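Local coordinates for ABC transporter substrate binding protein (Ribose) (Agrobacterium vitis, PDB 4WUT), which probably captures a sugar in the periplasm for an ABC transporter and is seen here holding beta-D-fucopyranose, with calcium ions bound elsewhere, at residues A[47-52]-A[273-278]; A[77-82]-A[104-109]; A[204-207]-A[211-214]; A[294-297]-A[301-304]. All blocks are in the same frame, centred on the assembly; numbering follows the deposited sequence.

Interaction 1 of 4, residues A[47-52]-A[273-278]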
loop_
_atom_site.group_PDB
_atom_site.type_symbol
_atom_site.label_atom_id
_atom_site.label_comp_id
_atom_site.label_asym_id
_atom_site.label_seq_id
_atom_site.Cartn_x
_atom_site.Cartn_y
_atom_site.Cartn_z
ATOM N N ALA A 47 10.837 2.589 16.091
ATOM C CA ALA A 47 11.121 1.511 17.033
ATOM C C ALA A 47 12.511 0.939 16.777
ATOM O O ALA A 47 13.312 0.797 17.699
ATOM C CB ALA A 47 10.074 0.425 16.920
ATOM N N ALA A 48 12.797 0.644 15.511
ATOM C CA ALA A 48 14.088 0.071 15.132
ATOM C C ALA A 48 15.245 1.012 15.445
ATOM O O ALA A 48 16.278 0.592 15.965
ATOM C CB ALA A 48 14.090 -0.252 13.656
ATOM N N ILE A 49 15.085 2.283 15.101
ATOM C CA ILE A 49 16.174 3.232 15.256
ATOM C C ILE A 49 16.480 3.466 16.744
ATOM O O ILE A 49 17.635 3.658 17.132
ATOM C CB ILE A 49 15.859 4.555 14.524
ATOM C CG1 ILE A 49 17.142 5.309 14.173
ATOM C CG2 ILE A 49 14.950 5.422 15.359
ATOM C CD1 ILE A 49 17.944 4.675 13.055
ATOM N N GLY A 50 15.443 3.405 17.576
ATOM C CA GLY A 50 15.592 3.666 18.996
ATOM C C GLY A 50 16.322 2.582 19.769
ATOM O O GLY A 50 16.528 2.719 20.975
ATOM N N LYS A 51 16.717 1.512 19.090
ATOM C CA LYS A 51 17.428 0.414 19.745
ATOM C C LYS A 51 18.932 0.459 19.460
ATOM O O LYS A 51 19.650 -0.523 19.673
ATOM C CB LYS A 51 16.831 -0.924 19.312
ATOM C CG LYS A 51 15.392 -1.096 19.766
ATOM C CD LYS A 51 14.911 -2.524 19.634
ATOM C CE LYS A 51 14.919 -2.988 18.199
ATOM N NZ LYS A 51 14.027 -4.174 18.028
ATOM N N GLN A 52 19.403 1.615 19.008
ATOM C CA GLN A 52 20.812 1.815 18.701
ATOM C C GLN A 52 21.117 3.317 18.745
ATOM O O GLN A 52 20.193 4.130 18.794
ATOM C CB GLN A 52 21.123 1.170 17.347
ATOM C CG GLN A 52 22.131 1.890 16.489
ATOM C CD GLN A 52 21.522 2.969 15.599
ATOM O OE1 GLN A 52 22.188 3.438 14.686
ATOM N NE2 GLN A 52 20.270 3.379 15.868
ATOM N N LYS A 273 11.693 -3.407 9.971
ATOM C CA LYS A 273 12.677 -4.238 9.273
ATOM C C LYS A 273 13.362 -3.477 8.150
ATOM O O LYS A 273 14.491 -3.796 7.766
ATOM C CB LYS A 273 12.059 -5.522 8.727
ATOM C CG LYS A 273 13.126 -6.493 8.235
ATOM C CD LYS A 273 12.713 -7.921 8.344
ATOM C CE LYS A 273 13.838 -8.804 7.808
ATOM N NZ LYS A 273 13.757 -10.205 8.283
ATOM N N GLY A 274 12.704 -2.455 7.637
ATOM C CA GLY A 274 13.355 -1.581 6.667
ATOM C C GLY A 274 14.585 -0.921 7.273
ATOM O O GLY A 274 15.696 -0.954 6.701
ATOM N N VAL A 275 14.398 -0.294 8.429
ATOM C CA VAL A 275 15.495 0.361 9.120
ATOM C C VAL A 275 16.526 -0.693 9.576
ATOM O O VAL A 275 17.734 -0.513 9.413
ATOM C CB VAL A 275 14.978 1.232 10.295
ATOM C CG1 VAL A 275 16.117 1.666 11.185
ATOM C CG2 VAL A 275 14.248 2.456 9.767
ATOM N N ASP A 276 16.069 -1.821 10.098
ATOM C CA ASP A 276 17.021 -2.824 10.549
ATOM C C ASP A 276 17.857 -3.362 9.381
ATOM O O ASP A 276 19.037 -3.695 9.563
ATOM C CB ASP A 276 16.325 -3.947 11.314
ATOM C CG ASP A 276 15.924 -3.522 12.730
ATOM O OD1 ASP A 276 16.574 -2.617 13.302
ATOM O OD2 ASP A 276 14.958 -4.088 13.277
ATOM N N THR A 277 17.271 -3.412 8.190
ATOM C CA THR A 277 18.000 -3.913 7.020
ATOM C C THR A 277 19.089 -2.916 6.628
ATOM O O THR A 277 20.224 -3.292 6.305
ATOM C CB THR A 277 17.040 -4.186 5.835
ATOM O OG1 THR A 277 16.115 -5.230 6.205
ATOM C CG2 THR A 277 17.815 -4.603 4.608
ATOM N N LEU A 278 18.740 -1.636 6.657
ATOM C CA LEU A 278 19.736 -0.600 6.393
ATOM C C LEU A 278 20.857 -0.606 7.433
ATOM O O LEU A 278 22.017 -0.446 7.088
ATOM C CB LEU A 278 19.077 0.770 6.318
ATOM C CG LEU A 278 18.281 0.976 5.029
ATOM C CD1 LEU A 278 17.414 2.241 5.145
ATOM C CD2 LEU A 278 19.184 1.027 3.778
HETATM O O HOH W 1 17.220 -1.729 15.674
#
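Ala48, at the end of helix 36-49, sets its methyl against Val275 and Asp276 of helix 267-282, and the CA atoms of Ala48 and Asp276 come within 6.2 Å of each other. The packing centres on two methyls. Ala48 CB meets Val275 CG1 at 3.7 Å, and the same methyl of Val275 also receives Ile49 CD1 at 4.0 Å. Val275 CG1 lies anti to the backbone N (chi1 168°), which turns it outward to the facing helix, and the side chains of Ile49 and Val275 meet at roughly a right angle. Asp276 OD1 adds a van der Waals contact, 3.4 Å from Ala48 CB. Alanine suits this position, because a single methyl lets the two backbones stay close.

The polar part runs along the edge of this patch. A water joins the two helices by donating to Ala48 O at 2.5 Å and to Asp276 OD1 at 2.6 Å; both lengths are short, which is no sign of extra strength. Lys51 NZ lies 4.8 Å from Asp276 OD2, too far for an ion pair, although the opposite charges should attract weakly. Within helix 267-282, Thr277 OG1 bonds Lys273 O at 2.7 Å, and Thr277 N reaches that oxygen from the other face of its plane.

Behind this surface, Leu278 packs on strands 85-88 and 110-113, and Thr277 on 110-113 and 127-130. Helices packed in this way on a largely parallel sheet are characteristic of the alpha/beta lobes of periplasmic binding proteins.

Interaction 2 of 4, residues A[77-82]-A[104-109]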
loop_
_atom_site.group_PDB
_atom_site.type_symbol
_atom_site.label_atom_id
_atom_site.label_comp_id
_atom_site.label_asym_id
_atom_site.label_seq_id
_atom_site.Cartn_x
_atom_site.Cartn_y
_atom_site.Cartn_z
ATOM N N ASN A 77 17.764 15.304 -3.098
ATOM C CA ASN A 77 18.278 16.142 -2.042
ATOM C C ASN A 77 18.965 15.336 -0.941
ATOM O O ASN A 77 19.985 15.752 -0.394
ATOM C CB ASN A 77 17.150 16.998 -1.467
ATOM C CG ASN A 77 16.690 18.093 -2.434
ATOM O OD1 ASN A 77 17.380 18.414 -3.403
ATOM N ND2 ASN A 77 15.527 18.672 -2.152
ATOM N N ALA A 78 18.395 14.173 -0.635
ATOM C CA ALA A 78 18.999 13.259 0.334
ATOM C C ALA A 78 20.381 12.812 -0.150
ATOM O O ALA A 78 21.337 12.763 0.616
ATOM C CB ALA A 78 18.083 12.060 0.592
ATOM N N VAL A 79 20.483 12.471 -1.423
ATOM C CA VAL A 79 21.772 12.084 -1.991
ATOM C C VAL A 79 22.760 13.249 -1.935
ATOM O O VAL A 79 23.945 13.081 -1.612
ATOM C CB VAL A 79 21.598 11.604 -3.431
ATOM C CG1 VAL A 79 22.943 11.379 -4.089
ATOM C CG2 VAL A 79 20.783 10.331 -3.474
ATOM N N ASN A 80 22.289 14.444 -2.263
ATOM C CA ASN A 80 23.179 15.593 -2.306
ATOM C C ASN A 80 23.695 16.017 -0.942
ATOM O O ASN A 80 24.803 16.544 -0.844
ATOM C CB ASN A 80 22.494 16.766 -3.019
ATOM C CG ASN A 80 22.349 16.519 -4.513
ATOM O OD1 ASN A 80 23.038 15.670 -5.077
ATOM N ND2 ASN A 80 21.445 17.248 -5.155
ATOM N N ARG A 81 22.913 15.790 0.109
ATOM C CA ARG A 81 23.379 16.075 1.463
ATOM C C ARG A 81 24.089 14.888 2.120
ATOM O O ARG A 81 24.444 14.955 3.296
ATOM C CB ARG A 81 22.254 16.629 2.352
ATOM C CG ARG A 81 21.241 15.655 2.827
ATOM C CD ARG A 81 20.241 16.292 3.801
ATOM N NE ARG A 81 19.212 15.326 4.151
ATOM C CZ ARG A 81 18.077 15.161 3.478
ATOM N NH1 ARG A 81 17.797 15.923 2.421
ATOM N NH2 ARG A 81 17.220 14.220 3.857
ATOM N N LYS A 82 24.308 13.830 1.339
ATOM C CA LYS A 82 25.164 12.716 1.730
ATOM C C LYS A 82 24.687 11.986 2.968
ATOM O O LYS A 82 25.469 11.717 3.886
ATOM C CB LYS A 82 26.603 13.192 1.929
ATOM C CG LYS A 82 27.455 12.988 0.708
ATOM C CD LYS A 82 27.379 14.163 -0.240
ATOM C CE LYS A 82 28.783 14.695 -0.536
ATOM N NZ LYS A 82 28.880 16.170 -0.383
ATOM N N TRP A 104 22.995 5.087 -5.520
ATOM C CA TRP A 104 23.928 3.968 -5.709
ATOM C C TRP A 104 25.327 4.427 -6.147
ATOM O O TRP A 104 26.338 3.952 -5.628
ATOM C CB TRP A 104 23.335 2.969 -6.697
ATOM C CG TRP A 104 24.189 1.777 -6.950
ATOM C CD1 TRP A 104 24.303 0.665 -6.167
ATOM C CD2 TRP A 104 25.029 1.563 -8.083
ATOM N NE1 TRP A 104 25.173 -0.230 -6.743
ATOM C CE2 TRP A 104 25.640 0.303 -7.916
ATOM C CE3 TRP A 104 25.326 2.315 -9.218
ATOM C CZ2 TRP A 104 26.525 -0.222 -8.852
ATOM C CZ3 TRP A 104 26.218 1.793 -10.144
ATOM C CH2 TRP A 104 26.804 0.538 -9.954
ATOM N N GLU A 105 25.393 5.376 -7.069
ATOM C CA GLU A 105 26.673 5.912 -7.515
ATOM C C GLU A 105 27.420 6.639 -6.392
ATOM O O GLU A 105 28.663 6.652 -6.372
ATOM C CB GLU A 105 26.453 6.808 -8.739
ATOM C CG GLU A 105 26.018 5.993 -9.947
ATOM C CD GLU A 105 25.531 6.826 -11.112
ATOM O OE1 GLU A 105 25.109 7.981 -10.901
ATOM O OE2 GLU A 105 25.552 6.302 -12.245
ATOM N N ALA A 106 26.656 7.216 -5.466
ATOM C CA ALA A 106 27.175 7.879 -4.274
ATOM C C ALA A 106 27.512 6.915 -3.137
ATOM O O ALA A 106 27.901 7.356 -2.052
ATOM C CB ALA A 106 26.171 8.887 -3.782
ATOM N N ARG A 107 27.369 5.618 -3.384
ATOM C CA ARG A 107 27.631 4.597 -2.364
ATOM C C ARG A 107 26.700 4.730 -1.156
ATOM O O ARG A 107 27.106 4.521 -0.007
ATOM C CB ARG A 107 29.091 4.645 -1.895
ATOM C CG ARG A 107 30.102 4.351 -2.993
ATOM C CD ARG A 107 31.503 4.802 -2.595
ATOM N NE ARG A 107 32.231 3.828 -1.774
ATOM C CZ ARG A 107 33.191 4.155 -0.907
ATOM N NH1 ARG A 107 33.516 5.433 -0.734
ATOM N NH2 ARG A 107 33.827 3.219 -0.199
ATOM N N ILE A 108 25.457 5.102 -1.416
ATOM C CA ILE A 108 24.469 5.202 -0.357
ATOM C C ILE A 108 23.515 4.010 -0.424
ATOM O O ILE A 108 22.805 3.841 -1.410
ATOM C CB ILE A 108 23.658 6.512 -0.452
ATOM C CG1 ILE A 108 24.589 7.719 -0.375
ATOM C CG2 ILE A 108 22.605 6.554 0.653
ATOM C CD1 ILE A 108 23.876 9.054 -0.691
ATOM N N PRO A 109 23.509 3.177 0.623
ATOM C CA PRO A 109 22.588 2.037 0.650
ATOM C C PRO A 109 21.142 2.481 0.514
ATOM O O PRO A 109 20.749 3.484 1.114
ATOM C CB PRO A 109 22.818 1.429 2.034
ATOM C CG PRO A 109 24.184 1.848 2.435
ATOM C CD PRO A 109 24.373 3.220 1.813
#
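Val79 of helix 68-80 and Ile108, just beyond helix 97-105, form the tightly packed half of this contact. Ile108 CD1 comes up to the valine backbone, 3.9 Å from Val79 CA, and lies 4.2 Å from Val79 CG1, so the isoleucine tip covers both main chain and side chain of one residue. Ile108 has its CG1 anti to the carbonyl carbon (chi1 -59°), and the extended arm beyond it carries CD1 across to the helix. Isoleucine suits this place, since its ethyl arm is long enough to reach the valine backbone while its beta branch adds bulk at the side.

The outer half is thinner. Ala106 CB touches Val79 CG1 at 4.1 Å, its small methyl completing the apolar patch where the contact borders on solvent. Arg107, exposed beside it, has positive phi (62°) and ends helix 97-105 in a Schellman motif, after which Ile108 points toward helix 68-80. At the end of helix 68-80, Lys82 also has positive phi and is exposed. Arg81 turns away from the contact and pairs with Glu25 in a salt bridge.

Val79 and Ile108 both rest on Ile86 of strand 85-88, and Pro109 pairs with Ile86 through the backbone. Strand 85-88, helix 97-105 and strand 110-113 form a beta-alpha-beta unit whose two strands are parallel neighbours, and the contact joins its helix end to that of the preceding helix 68-80.

Interaction 3 of 4, residues A[204-207]-A[211-214]. With CA (calcium ion), chain F.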
loop_
_atom_site.group_PDB
_atom_site.type_symbol
_atom_site.label_atom_id
_atom_site.label_comp_id
_atom_site.label_asym_id
_atom_site.label_seq_id
_atom_site.Cartn_x
_atom_site.Cartn_y
_atom_site.Cartn_z
ATOM N N ASP A 204 -20.476 7.917 -7.605
ATOM C CA ASP A 204 -20.802 7.942 -8.999
ATOM C C ASP A 204 -20.950 6.538 -9.595
ATOM O O ASP A 204 -21.858 6.320 -10.370
ATOM C CB ASP A 204 -19.779 8.795 -9.750
ATOM C CG ASP A 204 -19.888 10.291 -9.391
ATOM O OD1 ASP A 204 -20.924 10.728 -8.835
ATOM O OD2 ASP A 204 -18.925 11.030 -9.671
ATOM N N VAL A 205 -20.074 5.614 -9.214
ATOM C CA VAL A 205 -20.169 4.236 -9.684
ATOM C C VAL A 205 -21.438 3.557 -9.187
ATOM O O VAL A 205 -22.072 2.810 -9.924
ATOM C CB VAL A 205 -18.921 3.441 -9.336
ATOM C CG1 VAL A 205 -19.067 2.003 -9.829
ATOM C CG2 VAL A 205 -17.732 4.045 -9.960
ATOM N N LEU A 206 -21.824 3.849 -7.960
ATOM C CA LEU A 206 -23.042 3.310 -7.396
ATOM C C LEU A 206 -24.269 3.851 -8.126
ATOM O O LEU A 206 -25.223 3.099 -8.407
ATOM C CB LEU A 206 -23.160 3.584 -5.893
ATOM C CG LEU A 206 -22.132 2.898 -4.990
ATOM C CD1 LEU A 206 -22.194 3.466 -3.587
ATOM C CD2 LEU A 206 -22.258 1.367 -4.966
ATOM N N ALA A 207 -24.278 5.147 -8.417
ATOM C CA ALA A 207 -25.409 5.742 -9.080
ATOM C C ALA A 207 -25.540 5.268 -10.535
ATOM O O ALA A 207 -26.634 5.185 -11.058
ATOM C CB ALA A 207 -25.332 7.260 -9.020
ATOM N N ASP A 211 -27.239 -2.271 -10.460
ATOM C CA ASP A 211 -27.092 -3.724 -10.360
ATOM C C ASP A 211 -25.726 -4.163 -9.823
ATOM O O ASP A 211 -25.443 -5.350 -9.797
ATOM C CB ASP A 211 -27.319 -4.377 -11.737
ATOM C CG ASP A 211 -26.421 -3.789 -12.841
ATOM O OD1 ASP A 211 -25.844 -2.691 -12.677
ATOM O OD2 ASP A 211 -26.338 -4.427 -13.914
ATOM N N LEU A 212 -24.897 -3.234 -9.377
ATOM C CA LEU A 212 -23.568 -3.586 -8.898
ATOM C C LEU A 212 -23.650 -4.582 -7.754
ATOM O O LEU A 212 -24.436 -4.404 -6.815
ATOM C CB LEU A 212 -22.821 -2.317 -8.441
ATOM C CG LEU A 212 -21.304 -2.421 -8.372
ATOM C CD1 LEU A 212 -20.728 -2.530 -9.760
ATOM C CD2 LEU A 212 -20.712 -1.234 -7.654
ATOM N N LYS A 213 -22.894 -5.671 -7.861
ATOM C CA LYS A 213 -22.920 -6.693 -6.833
ATOM C C LYS A 213 -21.791 -6.578 -5.825
ATOM O O LYS A 213 -21.933 -7.048 -4.698
ATOM C CB LYS A 213 -22.907 -8.094 -7.451
ATOM C CG LYS A 213 -24.178 -8.440 -8.195
ATOM C CD LYS A 213 -24.133 -9.828 -8.810
ATOM C CE LYS A 213 -25.313 -10.655 -8.405
ATOM N NZ LYS A 213 -26.606 -10.020 -8.769
ATOM N N GLY A 214 -20.682 -5.948 -6.219
ATOM C CA GLY A 214 -19.526 -5.847 -5.350
ATOM C C GLY A 214 -18.586 -4.743 -5.785
ATOM O O GLY A 214 -18.704 -4.222 -6.892
HETATM CA CA CA F . -20.103 12.990 -8.712
HETATM O O HOH W 2 -21.875 12.893 -7.013
#
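The carboxylate of Asp204 grips a calcium ion with both oxygens, OD1 at 2.4 Å and OD2 at 2.5 Å, while a water also 2.5 Å from the calcium ion and Asn200 add further ligands. The segments belong to a helix-loop-strand unit of an alpha/beta lobe, in which helix 195-208 leads through a short turn into strand 214-217. Bidentate binding suits a large, hard ion such as calcium, and it leaves the carboxylate little freedom to turn. Asn200 stands one helical turn earlier on helix 195-208, so the ion sits on the outer side of that helix.

The inner side of the helix is apolar. Leu212, in the connecting loop, points toward the helix and meets Leu206, the two side chains crossing at about a right angle. With CG anti to the backbone N (chi1 -160°), the leucine branch reaches back to the helix from which the chain has just come. Branched aliphatic residues suit this buried corner, since Leu212 also rests on Ala155 of strand 153-158, and Leu206 and Leu212 share Leu239. Val205 is modelled in two conformers, so its own lighter touch on Leu212 is doubtful.

Asp211, exposed next to Leu212, forms a salt bridge with Lys153, which ties the loop to the start of that strand. In the apolar corner the two leucines meet methyl to methyl, Leu206 CD2 lying 4.0 Å from Leu212 CD2.

Interaction 4 of 4, residues A[294-297]-A[301-304]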
loop_
_atom_site.group_PDB
_atom_site.type_symbol
_atom_site.label_atom_id
_atom_site.label_comp_id
_atom_site.label_asym_id
_atom_site.label_seq_id
_atom_site.Cartn_x
_atom_site.Cartn_y
_atom_site.Cartn_z
ATOM N N GLY A 294 4.053 -9.915 4.529
ATOM C CA GLY A 294 2.897 -10.707 4.913
ATOM C C GLY A 294 1.562 -10.009 4.742
ATOM O O GLY A 294 1.508 -8.817 4.552
ATOM N N VAL A 295 0.474 -10.773 4.839
ATOM C CA VAL A 295 -0.857 -10.204 4.776
ATOM C C VAL A 295 -1.801 -11.018 5.631
ATOM O O VAL A 295 -1.593 -12.223 5.860
ATOM C CB VAL A 295 -1.439 -10.174 3.340
ATOM C CG1 VAL A 295 -0.802 -9.073 2.540
ATOM C CG2 VAL A 295 -1.279 -11.537 2.667
ATOM N N VAL A 296 -2.841 -10.346 6.100
ATOM C CA VAL A 296 -3.948 -10.992 6.779
ATOM C C VAL A 296 -5.248 -10.448 6.195
ATOM O O VAL A 296 -5.446 -9.232 6.112
ATOM C CB VAL A 296 -3.913 -10.706 8.283
ATOM C CG1 VAL A 296 -5.078 -11.426 9.006
ATOM C CG2 VAL A 296 -2.581 -11.126 8.869
ATOM N N VAL A 297 -6.136 -11.345 5.776
ATOM C CA VAL A 297 -7.462 -10.934 5.337
ATOM C C VAL A 297 -8.326 -10.846 6.575
ATOM O O VAL A 297 -8.633 -11.858 7.204
ATOM C CB VAL A 297 -8.069 -11.915 4.319
ATOM C CG1 VAL A 297 -9.474 -11.481 3.938
ATOM C CG2 VAL A 297 -7.181 -11.986 3.067
ATOM N N GLN A 301 -14.916 -12.572 11.167
ATOM C CA GLN A 301 -14.578 -13.888 11.718
ATOM C C GLN A 301 -13.196 -13.952 12.373
ATOM O O GLN A 301 -12.915 -14.913 13.070
ATOM C CB GLN A 301 -14.665 -14.972 10.630
ATOM C CG GLN A 301 -16.073 -15.268 10.106
ATOM C CD GLN A 301 -16.615 -14.226 9.158
ATOM O OE1 GLN A 301 -17.621 -13.581 9.452
ATOM N NE2 GLN A 301 -15.973 -14.067 8.007
ATOM N N ASN A 302 -12.324 -12.968 12.146
ATOM C CA ASN A 302 -10.982 -13.018 12.737
ATOM C C ASN A 302 -10.420 -11.680 13.223
ATOM O O ASN A 302 -9.276 -11.603 13.631
ATOM C CB ASN A 302 -9.996 -13.650 11.749
ATOM C CG ASN A 302 -9.652 -12.731 10.611
ATOM O OD1 ASN A 302 -10.315 -11.735 10.414
ATOM N ND2 ASN A 302 -8.611 -13.077 9.854
ATOM N N ILE A 303 -11.236 -10.637 13.220
ATOM C CA ILE A 303 -10.726 -9.299 13.511
ATOM C C ILE A 303 -10.088 -9.094 14.901
ATOM O O ILE A 303 -9.237 -8.211 15.079
ATOM C CB ILE A 303 -11.809 -8.238 13.265
ATOM C CG1 ILE A 303 -11.203 -6.832 13.350
ATOM C CG2 ILE A 303 -12.944 -8.424 14.228
ATOM C CD1 ILE A 303 -12.067 -5.736 12.730
ATOM N N ASP A 304 -10.482 -9.914 15.873
ATOM C CA ASP A 304 -9.890 -9.828 17.204
ATOM C C ASP A 304 -8.861 -10.925 17.487
ATOM O O ASP A 304 -8.350 -11.038 18.604
ATOM C CB ASP A 304 -10.981 -9.885 18.275
ATOM C CG ASP A 304 -11.911 -8.684 18.228
ATOM O OD1 ASP A 304 -11.407 -7.537 18.262
ATOM O OD2 ASP A 304 -13.142 -8.890 18.165
#
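Asn302 reaches from the loop after strand 290-298 to the strand itself, where its amide holds the carbonyl of Val297. From the backbone its CB points toward the strand, and CG is placed between the backbone N and the carbonyl carbon (chi1 73°). This turns the amide back toward the chain that precedes it. CG itself lies 3.7 Å from Val297 O. From there the two branches divide the work. OD1 accepts a hydrogen bond from the backbone N of Thr299, inside the turn. ND2 is the tip that crosses to the strand and donates to Val297 O at 2.9 Å, with an N-H...O angle of 150°. The donor is tilted 28° from the carbonyl plane, and the oxygen lies a little out of the amide plane, so the bond is sound but somewhat skewed. ND2 also passes 4.0 Å from Val296 CG1, where the two side chains lie alongside and run antiparallel.

Asparagine suits this place because a single flat group offers both a donor and an acceptor. Bonds on each branch fix the rotation of the amide and fasten the turn to the strand. The valines are equally fitting, since beta-branched residues are at home in extended chain: Val297 packs on Leu139 of helix 133-148, and Val296 on Val311. The two amide bonds of Asn302 thus hold the turn that leads the chain off strand 290-298 toward the C-terminus, a strand lying between 127-130 and 261-265 in the two-lobed fold of periplasmic binding proteins.

Interactions 1 and 2 belong to one end of the molecule and interaction 3 to the other, on opposite sides of the chain's centre, with about 44 Å between the centres of interactions 1 and 3 and about 48 Å between those of interactions 2 and 3. Interactions 1 and 2 adjoin through one packing point, Leu278 CD2 lying 3.9 Å from Pro109 O, and both lie away from the sugar and calcium sites. Interaction 4 follows helix 267-282 in the chain, with nearest atoms about 10 Å from interaction 1 and about 15 Å from interaction 3. The Val297 side chain is about 13 Å from the bound beta-D-fucopyranose, whereas interaction 3 carries Asp204, which shares a calcium ion with Asn200.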